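Local coordinates for protein phospholethanolamine N-methyltransferase 2 (PDB 4KRI) that probably transfers methyl groups from S-adenosylmethionine to phosphomonomethylethanolamine on the way to phosphocholine in a parasitic nematode, at residues I213-P219 with Y292-R296; V322-G328 with H422-A428; E7-I11 with A38-F43. One frame throughout, in Å; residues are numbered along the deposited sequence.

Contacts 1 and 2 lie in the half of the chain that holds both ligands, their centres about 12 Å apart, and one strand from each, 290-296 and 320-329, lie side by side in the sheet. Two probable backbone hydrogen bonds join them, V293 O to L323 N at 2.9 Å and S295 O to T325 N at 3.0 Å. Contact 1 ends at S-adenosylhomocysteine through R296, whereas contact 2 reaches the phosphate of 2-(methylamino)ethyl dihydrogen phosphate through Y327, so adjacent strands serve cofactor product and substrate. Contact 3 closes earlier in the chain and stands apart: its centre is about 36 Å from that of contact 1 and about 42 Å from that of contact 2.

Contact 1: I213-P219 with Y292-R296; sequences ILKRFGP and YVFSR. With SAH (S-adenosyl-L-homocysteine), chain D.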
loop_
_atom_site.group_PDB
_atom_site.type_symbol
_atom_site.label_atom_id
_atom_site.label_comp_id
_atom_site.label_asym_id
_atom_site.label_seq_id
_atom_site.Cartn_x
_atom_site.Cartn_y
_atom_site.Cartn_z
ATOM N N ILE A 213 12.549 -5.134 17.274
ATOM C CA ILE A 213 11.201 -5.677 17.094
ATOM C C ILE A 213 11.209 -6.929 16.213
ATOM O O ILE A 213 10.558 -7.925 16.536
ATOM C CB ILE A 213 10.255 -4.610 16.515
ATOM C CG1 ILE A 213 10.172 -3.444 17.498
ATOM C CG2 ILE A 213 8.870 -5.176 16.243
ATOM C CD1 ILE A 213 9.183 -2.414 17.122
ATOM N N LEU A 214 11.958 -6.896 15.113
ATOM C CA LEU A 214 12.029 -8.058 14.221
ATOM C C LEU A 214 12.537 -9.304 14.933
ATOM O O LEU A 214 12.105 -10.422 14.639
ATOM C CB LEU A 214 12.939 -7.771 13.028
ATOM C CG LEU A 214 12.307 -6.876 11.969
ATOM C CD1 LEU A 214 13.323 -6.577 10.857
ATOM C CD2 LEU A 214 11.055 -7.536 11.396
ATOM N N LYS A 215 13.452 -9.117 15.870
ATOM C CA LYS A 215 13.997 -10.244 16.611
ATOM C C LYS A 215 12.958 -10.939 17.489
ATOM O O LYS A 215 13.125 -12.098 17.853
ATOM C CB LYS A 215 15.200 -9.798 17.450
ATOM C CG LYS A 215 16.465 -9.623 16.602
ATOM C CD LYS A 215 17.625 -9.056 17.421
ATOM C CE LYS A 215 18.841 -8.789 16.531
ATOM N NZ LYS A 215 19.964 -8.156 17.287
ATOM N N ARG A 216 11.884 -10.236 17.819
ATOM C CA ARG A 216 10.847 -10.826 18.660
ATOM C C ARG A 216 9.947 -11.810 17.912
ATOM O O ARG A 216 9.066 -12.438 18.510
ATOM C CB ARG A 216 10.054 -9.728 19.361
ATOM C CG ARG A 216 10.973 -8.866 20.213
ATOM C CD ARG A 216 10.226 -7.909 21.069
ATOM N NE ARG A 216 9.296 -8.591 21.960
ATOM C CZ ARG A 216 8.632 -7.972 22.930
ATOM N NH1 ARG A 216 8.822 -6.678 23.124
ATOM N NH2 ARG A 216 7.792 -8.644 23.700
ATOM N N PHE A 217 10.188 -11.966 16.613
ATOM C CA PHE A 217 9.540 -13.035 15.848
ATOM C C PHE A 217 10.112 -14.374 16.284
ATOM O O PHE A 217 9.471 -15.416 16.119
ATOM C CB PHE A 217 9.803 -12.887 14.349
ATOM C CG PHE A 217 8.729 -12.142 13.592
ATOM C CD1 PHE A 217 7.487 -12.717 13.367
ATOM C CD2 PHE A 217 8.981 -10.885 13.067
ATOM C CE1 PHE A 217 6.501 -12.040 12.648
ATOM C CE2 PHE A 217 8.010 -10.205 12.342
ATOM C CZ PHE A 217 6.767 -10.788 12.121
ATOM N N GLY A 218 11.326 -14.339 16.833
ATOM C CA GLY A 218 12.082 -15.550 17.096
ATOM C C GLY A 218 12.895 -15.921 15.870
ATOM O O GLY A 218 13.128 -15.079 15.003
ATOM N N PRO A 219 13.330 -17.185 15.782
ATOM C CA PRO A 219 14.163 -17.627 14.656
ATOM C C PRO A 219 13.454 -17.451 13.317
ATOM O O PRO A 219 12.319 -17.908 13.151
ATOM C CB PRO A 219 14.376 -19.120 14.938
ATOM C CG PRO A 219 14.170 -19.266 16.413
ATOM C CD PRO A 219 13.105 -18.262 16.764
ATOM N N TYR A 292 5.307 -15.045 7.726
ATOM C CA TYR A 292 5.203 -13.969 8.701
ATOM C C TYR A 292 4.351 -12.860 8.153
ATOM O O TYR A 292 4.376 -12.578 6.960
ATOM C CB TYR A 292 6.596 -13.370 9.013
ATOM C CG TYR A 292 7.578 -14.420 9.428
ATOM C CD1 TYR A 292 7.522 -14.977 10.702
ATOM C CD2 TYR A 292 8.553 -14.871 8.549
ATOM C CE1 TYR A 292 8.414 -15.961 11.085
ATOM C CE2 TYR A 292 9.451 -15.861 8.922
ATOM C CZ TYR A 292 9.374 -16.396 10.191
ATOM O OH TYR A 292 10.258 -17.382 10.565
ATOM N N VAL A 293 3.599 -12.221 9.035
ATOM C CA VAL A 293 2.949 -10.974 8.701
ATOM C C VAL A 293 3.413 -9.988 9.754
ATOM O O VAL A 293 3.334 -10.250 10.958
ATOM C CB VAL A 293 1.413 -11.106 8.733
ATOM C CG1 VAL A 293 0.763 -9.731 8.634
ATOM C CG2 VAL A 293 0.941 -11.988 7.578
ATOM N N PHE A 294 3.936 -8.865 9.296
ATOM C CA PHE A 294 4.525 -7.874 10.181
ATOM C C PHE A 294 3.819 -6.561 9.935
ATOM O O PHE A 294 3.608 -6.183 8.785
ATOM C CB PHE A 294 6.007 -7.727 9.810
ATOM C CG PHE A 294 6.760 -6.736 10.665
ATOM C CD1 PHE A 294 6.839 -6.900 12.039
ATOM C CD2 PHE A 294 7.423 -5.662 10.083
ATOM C CE1 PHE A 294 7.553 -5.998 12.825
ATOM C CE2 PHE A 294 8.139 -4.750 10.862
ATOM C CZ PHE A 294 8.212 -4.926 12.234
ATOM N N SER A 295 3.468 -5.836 10.991
ATOM C CA SER A 295 2.899 -4.514 10.780
ATOM C C SER A 295 3.436 -3.583 11.828
ATOM O O SER A 295 3.214 -3.787 13.014
ATOM C CB SER A 295 1.377 -4.540 10.819
ATOM O OG SER A 295 0.886 -3.236 10.541
ATOM N N ARG A 296 4.159 -2.561 11.392
ATOM C CA ARG A 296 4.839 -1.689 12.344
ATOM C C ARG A 296 4.211 -0.295 12.387
ATOM O O ARG A 296 4.404 0.509 11.465
ATOM C CB ARG A 296 6.312 -1.622 11.937
ATOM C CG ARG A 296 7.167 -0.793 12.842
ATOM C CD ARG A 296 7.511 -1.495 14.144
ATOM N NE ARG A 296 7.740 -0.434 15.114
ATOM C CZ ARG A 296 8.876 0.248 15.187
ATOM N NH1 ARG A 296 9.892 -0.087 14.398
ATOM N NH2 ARG A 296 9.003 1.241 16.052
HETATM N N SAH D . 5.876 0.404 8.739
HETATM C CA SAH D . 6.567 1.633 8.268
HETATM C CB SAH D . 5.510 2.777 8.009
HETATM C CG SAH D . 4.780 3.351 9.218
HETATM S SD SAH D . 3.560 4.622 8.755
HETATM C C SAH D . 7.672 2.015 9.171
HETATM O O SAH D . 7.973 1.299 10.116
HETATM O OXT SAH D . 8.423 2.917 8.838
HETATM C "C5'" SAH D . 1.962 3.809 8.569
HETATM C "C4'" SAH D . 1.638 3.396 7.246
HETATM O "O4'" SAH D . 0.443 2.572 7.299
HETATM C "C3'" SAH D . 1.272 4.561 6.409
HETATM O "O3'" SAH D . 2.158 4.622 5.312
HETATM C "C2'" SAH D . -0.094 4.309 5.950
HETATM O "O2'" SAH D . -0.314 4.730 4.624
HETATM C "C1'" SAH D . -0.220 2.828 6.102
HETATM N N9 SAH D . -1.649 2.357 6.128
HETATM C C8 SAH D . -2.635 2.788 6.947
HETATM N N7 SAH D . -3.732 2.065 6.694
HETATM C C5 SAH D . -3.444 1.163 5.733
HETATM C C6 SAH D . -4.198 0.172 5.092
HETATM N N6 SAH D . -5.524 -0.037 5.400
HETATM N N1 SAH D . -3.584 -0.575 4.148
HETATM C C2 SAH D . -2.298 -0.388 3.832
HETATM N N3 SAH D . -1.547 0.551 4.435
HETATM C C4 SAH D . -2.096 1.345 5.373
#
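An aromatic cluster of F217, Y292 and F294 packs the end of helix 206-215 and the turn after it against strand 290-296, a parallel strand of the Rossmann-like class I methyltransferase core. No hydrogen bond crosses; the evidence is ring geometry. Y292 turns its edge to the face of F217 in a T-shaped pair, with centroids 5.0 Å apart and planes at 69°. The F217 ring also meets V293 O near its own plane, CZ lying 3.7 Å from that oxygen, while F294 approaches obliquely with planes at 53°. The tyrosine hydroxyl is satisfied elsewhere, by Q224.

F294 is gripped by two branched side chains. L214 CD2 makes a CH-pi contact 4.0 Å from the F294 centroid, almost on the ring normal. I213 CG2 comes to the edge of the same ring, 3.8 Å from CE1. The F294 ring reaches the helix because chi1 (-179°) sets CG opposite the backbone N.

At the far end of the strand, SAH N donates to R296 O at 3.1 Å, tying the backbone to the cofactor product. In the R296 guanidinium, NH2 bonds P204 O, NH1 bonds N210 OD1 and NE makes a weak bond to T325 OG1; together they probably fix the plane that I213 meets. There I213 CD1 packs tightly over one face, offset toward the rim, and lies 3.2 Å from R296 NE.

Contact 2: V322-G328 with H422-A428; sequences VLITMYG and HNWNFFA. With 1SH (2-(methylamino)ethyl dihydrogen phosphate), chain E.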
loop_
_atom_site.group_PDB
_atom_site.type_symbol
_atom_site.label_atom_id
_atom_site.label_comp_id
_atom_site.label_asym_id
_atom_site.label_seq_id
_atom_site.Cartn_x
_atom_site.Cartn_y
_atom_site.Cartn_z
ATOM N N VAL A 322 2.232 -13.768 13.240
ATOM C CA VAL A 322 1.923 -12.357 13.042
ATOM C C VAL A 322 2.551 -11.570 14.182
ATOM O O VAL A 322 2.571 -12.036 15.310
ATOM C CB VAL A 322 0.399 -12.115 12.956
ATOM C CG1 VAL A 322 -0.317 -12.672 14.183
ATOM C CG2 VAL A 322 0.087 -10.619 12.783
ATOM N N LEU A 323 3.120 -10.406 13.868
ATOM C CA LEU A 323 3.679 -9.513 14.873
ATOM C C LEU A 323 3.328 -8.093 14.477
ATOM O O LEU A 323 3.578 -7.675 13.350
ATOM C CB LEU A 323 5.194 -9.700 14.983
ATOM C CG LEU A 323 5.885 -9.055 16.185
ATOM C CD1 LEU A 323 7.147 -9.819 16.551
ATOM C CD2 LEU A 323 6.215 -7.605 15.891
ATOM N N ILE A 324 2.719 -7.360 15.404
ATOM C CA ILE A 324 2.262 -5.999 15.135
ATOM C C ILE A 324 2.663 -5.091 16.301
ATOM O O ILE A 324 2.561 -5.487 17.467
ATOM C CB ILE A 324 0.711 -5.964 14.998
ATOM C CG1 ILE A 324 0.240 -6.900 13.874
ATOM C CG2 ILE A 324 0.196 -4.544 14.752
ATOM C CD1 ILE A 324 -1.278 -7.082 13.812
ATOM N N THR A 325 3.138 -3.887 15.992
ATOM C CA THR A 325 3.211 -2.828 16.995
ATOM C C THR A 325 2.260 -1.729 16.559
ATOM O O THR A 325 2.048 -1.539 15.375
ATOM C CB THR A 325 4.640 -2.260 17.208
ATOM O OG1 THR A 325 5.025 -1.475 16.069
ATOM C CG2 THR A 325 5.652 -3.387 17.432
ATOM N N MET A 326 1.668 -1.012 17.516
ATOM C CA MET A 326 0.675 -0.009 17.145
ATOM C C MET A 326 0.549 1.042 18.230
ATOM O O MET A 326 0.837 0.765 19.391
ATOM C CB MET A 326 -0.687 -0.686 16.931
ATOM C CG MET A 326 -1.243 -1.293 18.209
ATOM S SD MET A 326 -2.570 -2.525 18.054
ATOM C CE MET A 326 -1.703 -3.976 18.667
ATOM N N TYR A 327 0.111 2.243 17.863
ATOM C CA TYR A 327 -0.367 3.181 18.882
ATOM C C TYR A 327 -1.639 2.575 19.455
ATOM O O TYR A 327 -2.456 2.035 18.702
ATOM C CB TYR A 327 -0.699 4.548 18.263
ATOM C CG TYR A 327 0.484 5.431 17.885
ATOM C CD1 TYR A 327 1.794 5.032 18.113
ATOM C CD2 TYR A 327 0.274 6.686 17.306
ATOM C CE1 TYR A 327 2.872 5.858 17.758
ATOM C CE2 TYR A 327 1.339 7.522 16.970
ATOM C CZ TYR A 327 2.631 7.103 17.196
ATOM O OH TYR A 327 3.679 7.938 16.852
ATOM N N GLY A 328 -1.810 2.654 20.773
ATOM C CA GLY A 328 -3.037 2.202 21.410
ATOM C C GLY A 328 -3.517 3.200 22.442
ATOM O O GLY A 328 -2.883 4.234 22.661
ATOM N N HIS A 422 -2.008 7.782 25.698
ATOM C CA HIS A 422 -1.287 7.250 24.539
ATOM C C HIS A 422 -0.416 6.079 24.984
ATOM O O HIS A 422 0.446 6.241 25.844
ATOM C CB HIS A 422 -0.404 8.366 23.966
ATOM C CG HIS A 422 0.124 8.101 22.595
ATOM N ND1 HIS A 422 0.354 9.104 21.677
ATOM C CD2 HIS A 422 0.499 6.945 21.985
ATOM C CE1 HIS A 422 0.833 8.583 20.563
ATOM N NE2 HIS A 422 0.930 7.277 20.725
ATOM N N ASN A 423 -0.637 4.900 24.405
ATOM C CA ASN A 423 0.213 3.752 24.689
ATOM C C ASN A 423 0.856 3.224 23.407
ATOM O O ASN A 423 0.390 3.509 22.299
ATOM C CB ASN A 423 -0.591 2.620 25.356
ATOM C CG ASN A 423 -0.786 2.818 26.851
ATOM O OD1 ASN A 423 -0.583 3.914 27.387
ATOM N ND2 ASN A 423 -1.193 1.754 27.535
ATOM N N TRP A 424 1.925 2.447 23.560
ATOM C CA TRP A 424 2.585 1.840 22.403
ATOM C C TRP A 424 2.567 0.346 22.652
ATOM O O TRP A 424 3.247 -0.143 23.564
ATOM C CB TRP A 424 4.019 2.349 22.252
ATOM C CG TRP A 424 4.668 1.914 20.947
ATOM C CD1 TRP A 424 4.066 1.843 19.723
ATOM C CD2 TRP A 424 6.020 1.458 20.757
ATOM N NE1 TRP A 424 4.970 1.398 18.779
ATOM C CE2 TRP A 424 6.172 1.146 19.394
ATOM C CE3 TRP A 424 7.117 1.289 21.615
ATOM C CZ2 TRP A 424 7.379 0.676 18.858
ATOM C CZ3 TRP A 424 8.319 0.825 21.084
ATOM C CH2 TRP A 424 8.436 0.519 19.719
ATOM N N ASN A 425 1.766 -0.375 21.866
ATOM C CA ASN A 425 1.458 -1.772 22.153
ATOM C C ASN A 425 2.091 -2.773 21.189
ATOM O O ASN A 425 2.274 -2.473 20.013
ATOM C CB ASN A 425 -0.057 -1.979 22.162
ATOM C CG ASN A 425 -0.725 -1.326 23.358
ATOM O OD1 ASN A 425 -0.096 -1.131 24.400
ATOM N ND2 ASN A 425 -2.008 -1.007 23.220
ATOM N N PHE A 426 2.391 -3.960 21.713
ATOM C CA PHE A 426 2.973 -5.069 20.962
ATOM C C PHE A 426 1.996 -6.247 20.985
ATOM O O PHE A 426 1.396 -6.550 22.019
ATOM C CB PHE A 426 4.289 -5.479 21.634
ATOM C CG PHE A 426 4.904 -6.744 21.082
ATOM C CD1 PHE A 426 5.859 -6.674 20.087
ATOM C CD2 PHE A 426 4.559 -7.991 21.590
ATOM C CE1 PHE A 426 6.438 -7.827 19.577
ATOM C CE2 PHE A 426 5.127 -9.148 21.092
ATOM C CZ PHE A 426 6.070 -9.067 20.081
ATOM N N PHE A 427 1.824 -6.902 19.846
ATOM C CA PHE A 427 0.996 -8.097 19.752
ATOM C C PHE A 427 1.696 -9.106 18.848
ATOM O O PHE A 427 2.191 -8.751 17.781
ATOM C CB PHE A 427 -0.385 -7.746 19.185
ATOM C CG PHE A 427 -1.105 -8.912 18.565
ATOM C CD1 PHE A 427 -1.660 -9.914 19.357
ATOM C CD2 PHE A 427 -1.248 -8.991 17.191
ATOM C CE1 PHE A 427 -2.320 -10.993 18.773
ATOM C CE2 PHE A 427 -1.901 -10.069 16.600
ATOM C CZ PHE A 427 -2.443 -11.067 17.394
ATOM N N ALA A 428 1.766 -10.360 19.285
ATOM C CA ALA A 428 2.231 -11.434 18.404
ATOM C C ALA A 428 1.371 -12.667 18.626
ATOM O O ALA A 428 0.808 -12.835 19.703
ATOM C CB ALA A 428 3.695 -11.753 18.666
HETATM O O4 1SH E . 3.082 10.336 16.119
HETATM P P1 1SH E . 2.255 10.774 14.913
HETATM O O1 1SH E . 0.810 10.824 15.220
HETATM O O3 1SH E . 2.751 12.190 14.433
HETATM O O2 1SH E . 2.453 9.705 13.762
HETATM C C1 1SH E . 3.692 9.383 13.395
HETATM C C2 1SH E . 3.819 8.197 12.447
HETATM N N1 1SH E . 3.443 6.908 12.956
HETATM C C3 1SH E . 3.476 5.991 11.874
#
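H422 begins the strand by pointing an edge of its imidazole at the face of Y327. Its chi1 (-165°) sets CG opposite the backbone N, carrying the ring to Y327. NE2 stands over the centre of that tyrosine ring, 3.4 Å from Y327 CG, and the planes meet at 70°. Y327 thus has one face occupied while its hydroxyl donates to O4 of the phosphate group of bound phosphomonomethylethanolamine at 2.6 Å; F376 also meets both rings. N423 pairs with G328 through two backbone bonds, each donor lying well above the acceptor's carbonyl plane. W424 then brings CD1 to within 3.4 Å of M326 O. Its NE1 is turned to D297, which also receives T325 OG1, so one carboxylate oxygen holds side chains from both strands.

N425 exchanges backbone bonds with M326, N425 N to M326 O being nearly straight. The two segments run antiparallel, their N-to-C directions 155° apart. Strand 422-430 runs between 320-329 and 367-371, the position of the reversed seventh strand of the class I methyltransferase fold. F426 follows on the face shared with L323 and T325, its CE1 3.6 Å from L323 CG.

F427 lies on the other face, its backbone paired with I324. I324 CD1 reaches the edge of the F427 ring, 3.9 Å from CD2. M326 CE packs on F427 CB. A428 CA makes a CA-H...O contact of 3.2 Å to V322 O.

Contact 3: E7-I11 with A38-F43; sequences ERQLI and ALTEQF
E7 and L39 meet by their aliphatic parts, E7 CG lying 3.6 Å from L39 CG with the two side chains crossing at about a right angle. A bend in the glutamate (chi2 76°) brings its carboxylate beside A38, OE1 lying 3.8 Å from A38 CB. The rest of the apolar contact is centred on I11. Its CD1 lies 3.6 Å from F43 CZ and 3.9 Å from L39 CD2, wedged between the leucine and the phenylalanine. Further back, L10 CD1 approaches L39 CD2 at 4.1 Å.

The polar side is built around Q42 and has no direct hydrogen bond between the segments. Q42 slides past I11 in the opposite direction, CB passing CG1 at 3.9 Å, and its amide then lies across the aliphatic chain of R8. R8 CG is 3.6 Å from Q42 NE2, and the guanidinium and amide planes stand nearly perpendicular, 85° apart. A water closes this side: it donates to R8 O at 2.7 Å and to Q42 OE1, linking the backbone of helix 5-18 to the Q42 side chain in the turn after helix 33-40.

The contact therefore joins helix 5-18 to helix 33-40 and the turn T40-F43 behind it, in the N-terminal half, where strands 25-29, 48-52, 64-70 and 98-105 pair in parallel. I11 and L39 both rest on I68 of strand 64-70. L39 reaches I28 and F43 reaches V26, both on strand 25-29, while L10 extends the packing to I101 on strand 98-105 and I158 on strand 156-166.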
loop_
_atom_site.group_PDB
_atom_site.type_symbol
_atom_site.label_atom_id
_atom_site.label_comp_id
_atom_site.label_asym_id
_atom_site.label_seq_id
_atom_site.Cartn_x
_atom_site.Cartn_y
_atom_site.Cartn_z
ATOM N N GLU A 7 1.874 -11.756 -18.990
ATOM C CA GLU A 7 0.458 -11.850 -19.329
ATOM C C GLU A 7 -0.306 -12.680 -18.306
ATOM O O GLU A 7 -1.466 -12.389 -18.005
ATOM C CB GLU A 7 0.258 -12.396 -20.747
ATOM C CG GLU A 7 0.544 -11.377 -21.832
ATOM C CD GLU A 7 2.019 -11.140 -22.058
ATOM O OE1 GLU A 7 2.809 -12.093 -21.907
ATOM O OE2 GLU A 7 2.392 -9.998 -22.402
ATOM N N ARG A 8 0.338 -13.709 -17.758
ATOM C CA ARG A 8 -0.317 -14.484 -16.716
ATOM C C ARG A 8 -0.577 -13.626 -15.486
ATOM O O ARG A 8 -1.637 -13.732 -14.871
ATOM C CB ARG A 8 0.470 -15.750 -16.376
ATOM C CG ARG A 8 0.348 -16.795 -17.496
ATOM C CD ARG A 8 0.957 -18.119 -17.117
ATOM N NE ARG A 8 0.324 -18.700 -15.939
ATOM C CZ ARG A 8 -0.680 -19.572 -15.971
ATOM N NH1 ARG A 8 -1.194 -19.976 -17.132
ATOM N NH2 ARG A 8 -1.169 -20.048 -14.835
ATOM N N GLN A 9 0.365 -12.748 -15.149
ATOM C CA GLN A 9 0.156 -11.874 -14.000
ATOM C C GLN A 9 -0.969 -10.858 -14.252
ATOM O O GLN A 9 -1.737 -10.545 -13.337
ATOM C CB GLN A 9 1.464 -11.165 -13.595
ATOM C CG GLN A 9 1.350 -10.480 -12.247
ATOM C CD GLN A 9 2.531 -9.592 -11.893
ATOM O OE1 GLN A 9 3.567 -9.594 -12.568
ATOM N NE2 GLN A 9 2.374 -8.819 -10.821
ATOM N N LEU A 10 -1.079 -10.357 -15.486
ATOM C CA LEU A 10 -2.157 -9.420 -15.810
ATOM C C LEU A 10 -3.514 -10.073 -15.570
ATOM O O LEU A 10 -4.425 -9.443 -15.024
ATOM C CB LEU A 10 -2.068 -8.929 -17.260
ATOM C CG LEU A 10 -0.845 -8.079 -17.586
ATOM C CD1 LEU A 10 -0.943 -7.539 -18.998
ATOM C CD2 LEU A 10 -0.724 -6.948 -16.590
ATOM N N ILE A 11 -3.641 -11.336 -15.973
ATOM C CA ILE A 11 -4.902 -12.057 -15.793
ATOM C C ILE A 11 -5.135 -12.404 -14.325
ATOM O O ILE A 11 -6.281 -12.406 -13.857
ATOM C CB ILE A 11 -4.963 -13.326 -16.690
ATOM C CG1 ILE A 11 -4.851 -12.935 -18.161
ATOM C CG2 ILE A 11 -6.246 -14.112 -16.457
ATOM C CD1 ILE A 11 -5.723 -11.770 -18.530
ATOM N N ALA A 38 -0.687 -13.784 -26.468
ATOM C CA ALA A 38 -0.456 -14.451 -25.187
ATOM C C ALA A 38 -1.595 -14.166 -24.205
ATOM O O ALA A 38 -1.994 -15.035 -23.427
ATOM C CB ALA A 38 0.871 -14.012 -24.594
ATOM N N LEU A 39 -2.104 -12.938 -24.226
ATOM C CA LEU A 39 -3.257 -12.588 -23.404
ATOM C C LEU A 39 -4.506 -13.329 -23.870
ATOM O O LEU A 39 -5.267 -13.858 -23.059
ATOM C CB LEU A 39 -3.514 -11.080 -23.442
ATOM C CG LEU A 39 -2.721 -10.158 -22.523
ATOM C CD1 LEU A 39 -3.029 -8.700 -22.843
ATOM C CD2 LEU A 39 -3.041 -10.464 -21.060
ATOM N N THR A 40 -4.714 -13.372 -25.181
ATOM C CA THR A 40 -5.900 -14.016 -25.738
ATOM C C THR A 40 -5.972 -15.497 -25.384
ATOM O O THR A 40 -7.042 -16.004 -25.050
ATOM C CB THR A 40 -5.965 -13.851 -27.272
ATOM O OG1 THR A 40 -6.090 -12.459 -27.601
ATOM C CG2 THR A 40 -7.164 -14.600 -27.842
ATOM N N GLU A 41 -4.834 -16.186 -25.440
ATOM C CA GLU A 41 -4.799 -17.628 -25.187
ATOM C C GLU A 41 -5.075 -17.969 -23.728
ATOM O O GLU A 41 -5.275 -19.133 -23.386
ATOM C CB GLU A 41 -3.461 -18.244 -25.624
ATOM C CG GLU A 41 -3.273 -18.385 -27.133
ATOM C CD GLU A 41 -4.363 -19.209 -27.810
ATOM O OE1 GLU A 41 -4.507 -20.413 -27.502
ATOM O OE2 GLU A 41 -5.077 -18.650 -28.665
ATOM N N GLN A 42 -5.081 -16.951 -22.875
ATOM C CA GLN A 42 -5.386 -17.120 -21.461
ATOM C C GLN A 42 -6.872 -17.379 -21.235
ATOM O O GLN A 42 -7.273 -17.838 -20.165
ATOM C CB GLN A 42 -4.959 -15.877 -20.681
ATOM C CG GLN A 42 -3.454 -15.762 -20.443
ATOM C CD GLN A 42 -2.966 -16.747 -19.404
ATOM O OE1 GLN A 42 -3.300 -16.637 -18.223
ATOM N NE2 GLN A 42 -2.190 -17.729 -19.841
ATOM N N PHE A 43 -7.691 -17.079 -22.238
ATOM C CA PHE A 43 -9.139 -17.196 -22.081
ATOM C C PHE A 43 -9.706 -18.423 -22.781
ATOM O O PHE A 43 -9.157 -18.882 -23.788
ATOM C CB PHE A 43 -9.836 -15.915 -22.562
ATOM C CG PHE A 43 -9.462 -14.691 -21.765
ATOM C CD1 PHE A 43 -9.887 -14.555 -20.454
ATOM C CD2 PHE A 43 -8.686 -13.683 -22.323
ATOM C CE1 PHE A 43 -9.551 -13.430 -19.707
ATOM C CE2 PHE A 43 -8.343 -12.562 -21.584
ATOM C CZ PHE A 43 -8.777 -12.437 -20.276
HETATM O O HOH W 1 -3.251 -15.925 -15.183
#